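Local coordinates for aspartate-semialdehyde dehydrogenase (Candida albicans, PDB 3HSK), which catalyses the NADPH-dependent reductive dephosphorylation of 4-phospho-L-aspartate to its semialdehyde, the second step toward methionine and threonine, at residues V136-E149 against A367-I380. Residues are numbered along the deposited sequence; the frame is centred on the assembly and turned at random.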
loop_
_atom_site.group_PDB
_atom_site.type_symbol
_atom_site.label_atom_id
_atom_site.label_comp_id
_atom_site.label_asym_id
_atom_site.label_seq_id
_atom_site.Cartn_x
_atom_site.Cartn_y
_atom_site.Cartn_z
ATOM N N VAL A 136 12.042 16.370 15.294
ATOM C CA VAL A 136 13.189 16.315 14.402
ATOM C C VAL A 136 13.409 14.939 13.777
ATOM O O VAL A 136 13.568 13.941 14.484
ATOM C CB VAL A 136 14.490 16.790 15.137
ATOM C CG1 VAL A 136 15.721 16.611 14.262
ATOM C CG2 VAL A 136 14.364 18.252 15.572
ATOM N N VAL A 137 13.377 14.905 12.449
ATOM C CA VAL A 137 13.990 13.844 11.665
ATOM C C VAL A 137 15.333 14.454 11.270
ATOM O O VAL A 137 15.377 15.327 10.396
ATOM C CB VAL A 137 13.150 13.509 10.412
ATOM C CG1 VAL A 137 13.872 12.512 9.501
ATOM C CG2 VAL A 137 11.777 12.990 10.803
ATOM N N PRO A 138 16.426 14.037 11.940
ATOM C CA PRO A 138 17.724 14.731 11.852
ATOM C C PRO A 138 18.360 14.839 10.464
ATOM O O PRO A 138 19.241 15.677 10.274
ATOM C CB PRO A 138 18.623 13.935 12.807
ATOM C CG PRO A 138 17.954 12.619 12.967
ATOM C CD PRO A 138 16.487 12.889 12.864
ATOM N N ILE A 139 17.921 14.015 9.513
ATOM C CA ILE A 139 18.418 14.091 8.139
ATOM C C ILE A 139 17.539 15.011 7.283
ATOM O O ILE A 139 17.787 15.193 6.087
ATOM C CB ILE A 139 18.547 12.678 7.470
ATOM C CG1 ILE A 139 17.173 12.033 7.243
ATOM C CG2 ILE A 139 19.446 11.764 8.300
ATOM C CD1 ILE A 139 17.159 10.948 6.165
ATOM N N VAL A 140 16.525 15.596 7.912
ATOM C CA VAL A 140 15.535 16.410 7.211
ATOM C C VAL A 140 15.437 17.844 7.758
ATOM O O VAL A 140 15.669 18.801 7.019
ATOM C CB VAL A 140 14.149 15.709 7.195
ATOM C CG1 VAL A 140 13.035 16.688 6.877
ATOM C CG2 VAL A 140 14.158 14.570 6.191
ATOM N N ASN A 141 15.101 17.990 9.040
ATOM C CA ASN A 141 14.911 19.310 9.643
ATOM C C ASN A 141 15.794 19.586 10.871
ATOM O O ASN A 141 15.281 19.999 11.915
ATOM C CB ASN A 141 13.436 19.529 10.000
ATOM C CG ASN A 141 12.963 18.612 11.117
ATOM O OD1 ASN A 141 13.476 17.500 11.274
ATOM N ND2 ASN A 141 11.983 19.075 11.901
ATOM N N PRO A 142 17.124 19.393 10.746
ATOM C CA PRO A 142 17.995 19.698 11.884
ATOM C C PRO A 142 17.952 21.175 12.305
ATOM O O PRO A 142 18.354 21.504 13.429
ATOM C CB PRO A 142 19.395 19.328 11.365
ATOM C CG PRO A 142 19.285 19.354 9.889
ATOM C CD PRO A 142 17.895 18.910 9.586
ATOM N N GLU A 143 17.450 22.040 11.419
ATOM C CA GLU A 143 17.417 23.483 11.664
ATOM C C GLU A 143 16.376 23.851 12.717
ATOM O O GLU A 143 16.459 24.900 13.354
ATOM C CB GLU A 143 17.183 24.271 10.360
ATOM C CG GLU A 143 15.880 23.931 9.611
ATOM C CD GLU A 143 16.034 22.771 8.633
ATOM O OE1 GLU A 143 17.020 22.008 8.738
ATOM O OE2 GLU A 143 15.162 22.624 7.749
ATOM N N HIS A 144 15.404 22.969 12.909
ATOM C CA HIS A 144 14.394 23.174 13.931
ATOM C C HIS A 144 14.996 23.144 15.347
ATOM O O HIS A 144 14.395 23.637 16.301
ATOM C CB HIS A 144 13.255 22.171 13.740
ATOM C CG HIS A 144 12.261 22.585 12.696
ATOM N ND1 HIS A 144 11.051 21.946 12.524
ATOM C CD2 HIS A 144 12.284 23.596 11.792
ATOM C CE1 HIS A 144 10.384 22.529 11.542
ATOM N NE2 HIS A 144 11.106 23.538 11.087
ATOM N N ILE A 145 16.204 22.602 15.461
ATOM C CA ILE A 145 16.960 22.626 16.718
ATOM C C ILE A 145 17.442 24.045 17.102
ATOM O O ILE A 145 17.722 24.307 18.282
ATOM C CB ILE A 145 18.124 21.598 16.689
ATOM C CG1 ILE A 145 17.548 20.170 16.709
ATOM C CG2 ILE A 145 19.101 21.821 17.844
ATOM C CD1 ILE A 145 18.574 19.047 16.541
ATOM N N ASP A 146 17.514 24.952 16.121
ATOM C CA ASP A 146 17.914 26.345 16.378
ATOM C C ASP A 146 17.053 26.968 17.469
ATOM O O ASP A 146 17.524 27.821 18.217
ATOM C CB ASP A 146 17.820 27.222 15.119
ATOM C CG ASP A 146 18.696 26.728 13.968
ATOM O OD1 ASP A 146 19.603 25.894 14.183
ATOM O OD2 ASP A 146 18.462 27.188 12.827
ATOM N N VAL A 147 15.790 26.546 17.549
ATOM C CA VAL A 147 14.869 27.057 18.570
ATOM C C VAL A 147 15.417 26.829 19.984
ATOM O O VAL A 147 15.439 27.760 20.798
ATOM C CB VAL A 147 13.453 26.466 18.422
ATOM C CG1 VAL A 147 12.539 26.958 19.535
ATOM C CG2 VAL A 147 12.871 26.843 17.077
ATOM N N VAL A 148 15.883 25.611 20.266
ATOM C CA VAL A 148 16.486 25.324 21.574
ATOM C C VAL A 148 17.890 25.913 21.667
ATOM O O VAL A 148 18.300 26.364 22.736
ATOM C CB VAL A 148 16.489 23.802 21.963
ATOM C CG1 VAL A 148 15.085 23.207 21.891
ATOM C CG2 VAL A 148 17.476 22.995 21.120
ATOM N N GLU A 149 18.607 25.913 20.539
ATOM C CA GLU A 149 19.963 26.464 20.459
ATOM C C GLU A 149 20.012 27.941 20.878
ATOM O O GLU A 149 20.868 28.330 21.667
ATOM C CB GLU A 149 20.550 26.285 19.056
ATOM C CG GLU A 149 22.031 26.649 18.960
ATOM C CD GLU A 149 22.548 26.782 17.530
ATOM O OE1 GLU A 149 21.819 26.435 16.573
ATOM O OE2 GLU A 149 23.704 27.236 17.365
ATOM N N ALA A 367 18.243 8.005 14.811
ATOM C CA ALA A 367 17.858 9.407 14.769
ATOM C C ALA A 367 18.277 10.106 16.048
ATOM O O ALA A 367 18.772 11.235 16.005
ATOM C CB ALA A 367 16.369 9.548 14.547
ATOM N N GLY A 368 18.091 9.419 17.177
ATOM C CA GLY A 368 18.442 9.948 18.498
ATOM C C GLY A 368 19.909 10.306 18.641
ATOM O O GLY A 368 20.239 11.373 19.149
ATOM N N ILE A 369 20.784 9.412 18.187
ATOM C CA ILE A 369 22.230 9.618 18.261
ATOM C C ILE A 369 22.660 10.811 17.400
ATOM O O ILE A 369 23.472 11.635 17.835
ATOM C CB ILE A 369 23.018 8.316 17.894
ATOM C CG1 ILE A 369 23.301 7.477 19.150
ATOM C CG2 ILE A 369 24.348 8.617 17.208
ATOM C CD1 ILE A 369 22.115 6.711 19.678
ATOM N N LEU A 370 22.093 10.899 16.196
ATOM C CA LEU A 370 22.409 11.973 15.265
ATOM C C LEU A 370 22.000 13.340 15.823
ATOM O O LEU A 370 22.758 14.299 15.711
ATOM C CB LEU A 370 21.798 11.705 13.874
ATOM C CG LEU A 370 22.205 12.606 12.693
ATOM C CD1 LEU A 370 23.719 12.773 12.600
ATOM C CD2 LEU A 370 21.647 12.093 11.374
ATOM N N ILE A 371 20.822 13.417 16.442
ATOM C CA ILE A 371 20.378 14.642 17.121
ATOM C C ILE A 371 21.393 15.081 18.175
ATOM O O ILE A 371 21.725 16.261 18.262
ATOM C CB ILE A 371 18.987 14.476 17.779
ATOM C CG1 ILE A 371 17.895 14.355 16.706
ATOM C CG2 ILE A 371 18.693 15.638 18.741
ATOM C CD1 ILE A 371 16.530 13.909 17.229
ATOM N N ALA A 372 21.885 14.122 18.962
ATOM C CA ALA A 372 22.882 14.386 20.002
ATOM C C ALA A 372 24.212 14.863 19.417
ATOM O O ALA A 372 24.887 15.696 20.020
ATOM C CB ALA A 372 23.092 13.156 20.871
ATOM N N GLU A 373 24.581 14.326 18.252
ATOM C CA GLU A 373 25.766 14.778 17.517
ATOM C C GLU A 373 25.584 16.212 17.011
ATOM O O GLU A 373 26.495 17.030 17.109
ATOM C CB GLU A 373 26.058 13.852 16.338
ATOM C CG GLU A 373 26.738 12.547 16.709
ATOM C CD GLU A 373 26.684 11.527 15.587
ATOM O OE1 GLU A 373 26.313 11.896 14.452
ATOM O OE2 GLU A 373 27.009 10.348 15.835
ATOM N N ILE A 374 24.401 16.504 16.478
ATOM C CA ILE A 374 24.060 17.859 16.069
ATOM C C ILE A 374 24.115 18.798 17.278
ATOM O O ILE A 374 24.619 19.908 17.170
ATOM C CB ILE A 374 22.677 17.938 15.376
ATOM C CG1 ILE A 374 22.656 17.064 14.115
ATOM C CG2 ILE A 374 22.325 19.397 15.022
ATOM C CD1 ILE A 374 21.255 16.714 13.621
ATOM N N LEU A 375 23.608 18.344 18.425
ATOM C CA LEU A 375 23.698 19.117 19.665
ATOM C C LEU A 375 25.146 19.292 20.123
ATOM O O LEU A 375 25.512 20.352 20.632
ATOM C CB LEU A 375 22.866 18.476 20.781
ATOM C CG LEU A 375 21.337 18.453 20.651
ATOM C CD1 LEU A 375 20.728 17.511 21.690
ATOM C CD2 LEU A 375 20.719 19.855 20.758
ATOM N N LYS A 376 25.958 18.249 19.932
ATOM C CA LYS A 376 27.389 18.265 20.284
ATOM C C LYS A 376 28.144 19.310 19.460
ATOM O O LYS A 376 28.769 20.214 20.020
ATOM C CB LYS A 376 27.999 16.864 20.124
ATOM C CG LYS A 376 29.515 16.809 19.963
ATOM C CD LYS A 376 30.246 16.836 21.289
ATOM C CE LYS A 376 31.757 16.856 21.072
ATOM N NZ LYS A 376 32.506 17.032 22.352
ATOM N N ALA A 377 28.080 19.178 18.135
ATOM C CA ALA A 377 28.432 20.275 17.237
ATOM C C ALA A 377 27.409 21.362 17.533
ATOM O O ALA A 377 26.321 21.061 18.019
ATOM C CB ALA A 377 28.333 19.826 15.789
ATOM N N LYS A 378 27.734 22.621 17.268
ATOM C CA LYS A 378 26.847 23.727 17.669
ATOM C C LYS A 378 26.818 23.954 19.192
ATOM O O LYS A 378 26.125 24.849 19.675
ATOM C CB LYS A 378 25.424 23.550 17.103
ATOM C CG LYS A 378 25.278 23.951 15.629
ATOM C CD LYS A 378 23.901 23.592 15.082
ATOM C CE LYS A 378 23.723 24.066 13.637
ATOM N NZ LYS A 378 23.414 25.531 13.548
ATOM N N ASN A 379 27.569 23.137 19.932
ATOM C CA ASN A 379 27.869 23.365 21.357
ATOM C C ASN A 379 26.658 23.647 22.246
ATOM O O ASN A 379 26.632 24.633 22.987
ATOM C CB ASN A 379 28.917 24.481 21.517
ATOM C CG ASN A 379 30.166 24.232 20.693
ATOM O OD1 ASN A 379 31.143 23.671 21.185
ATOM N ND2 ASN A 379 30.137 24.638 19.424
ATOM N N ILE A 380 25.660 22.775 22.164
ATOM C CA ILE A 380 24.445 22.902 22.964
ATOM C C ILE A 380 24.512 21.956 24.173
ATOM O O ILE A 380 23.915 22.229 25.211
ATOM C CB ILE A 380 23.181 22.656 22.098
ATOM C CG1 ILE A 380 23.168 23.622 20.909
ATOM C CG2 ILE A 380 21.902 22.823 22.915
ATOM C CD1 ILE A 380 22.494 23.073 19.657
#
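Pro138 lies with its ring against the C-terminal helix 364-376. Followed round the ring, Pro138 CB lies 3.8 Å from Leu370 CD2 and 3.9 Å from Ile374 CD1; Pro138 CG comes to 3.4 Å from Ala367 O, and its CD lies 3.7 Å from Ala367 CB. With Ile371 also at CB, the ring touches positions i, i+3, i+4 and i+7, two turns of the helix. Ile374 CD1 also reaches Pro142 CB, so one methyl touches both prolines. Ile145 spreads its two branches: CD1 rests against the CG2 methyls of both Ile371 and Ile374, while CG2, anti to the backbone N, meets Leu375 CD2 at 3.9 Å and Ile380 CD1. A Schellman motif with Asn379 as C-prime residue ends the helix, and Ile380 CD1 packs 3.7 Å from Glu149 CG. Lys378 bends at its last torsion (chi4 -79°), bringing NZ 3.5 Å from Glu149 OE1, with a long salt bridge to Asp146 OD1; Glu149 OE2 forms a salt bridge with Lys153. Strand 165-169 of the parallel nucleotide-binding sheet backs the apolar layer through Ile167 and Ile169. The last helix is thus held to the nucleotide-binding domain mainly by apolar contact, with the charge pairs at its partly exposed end.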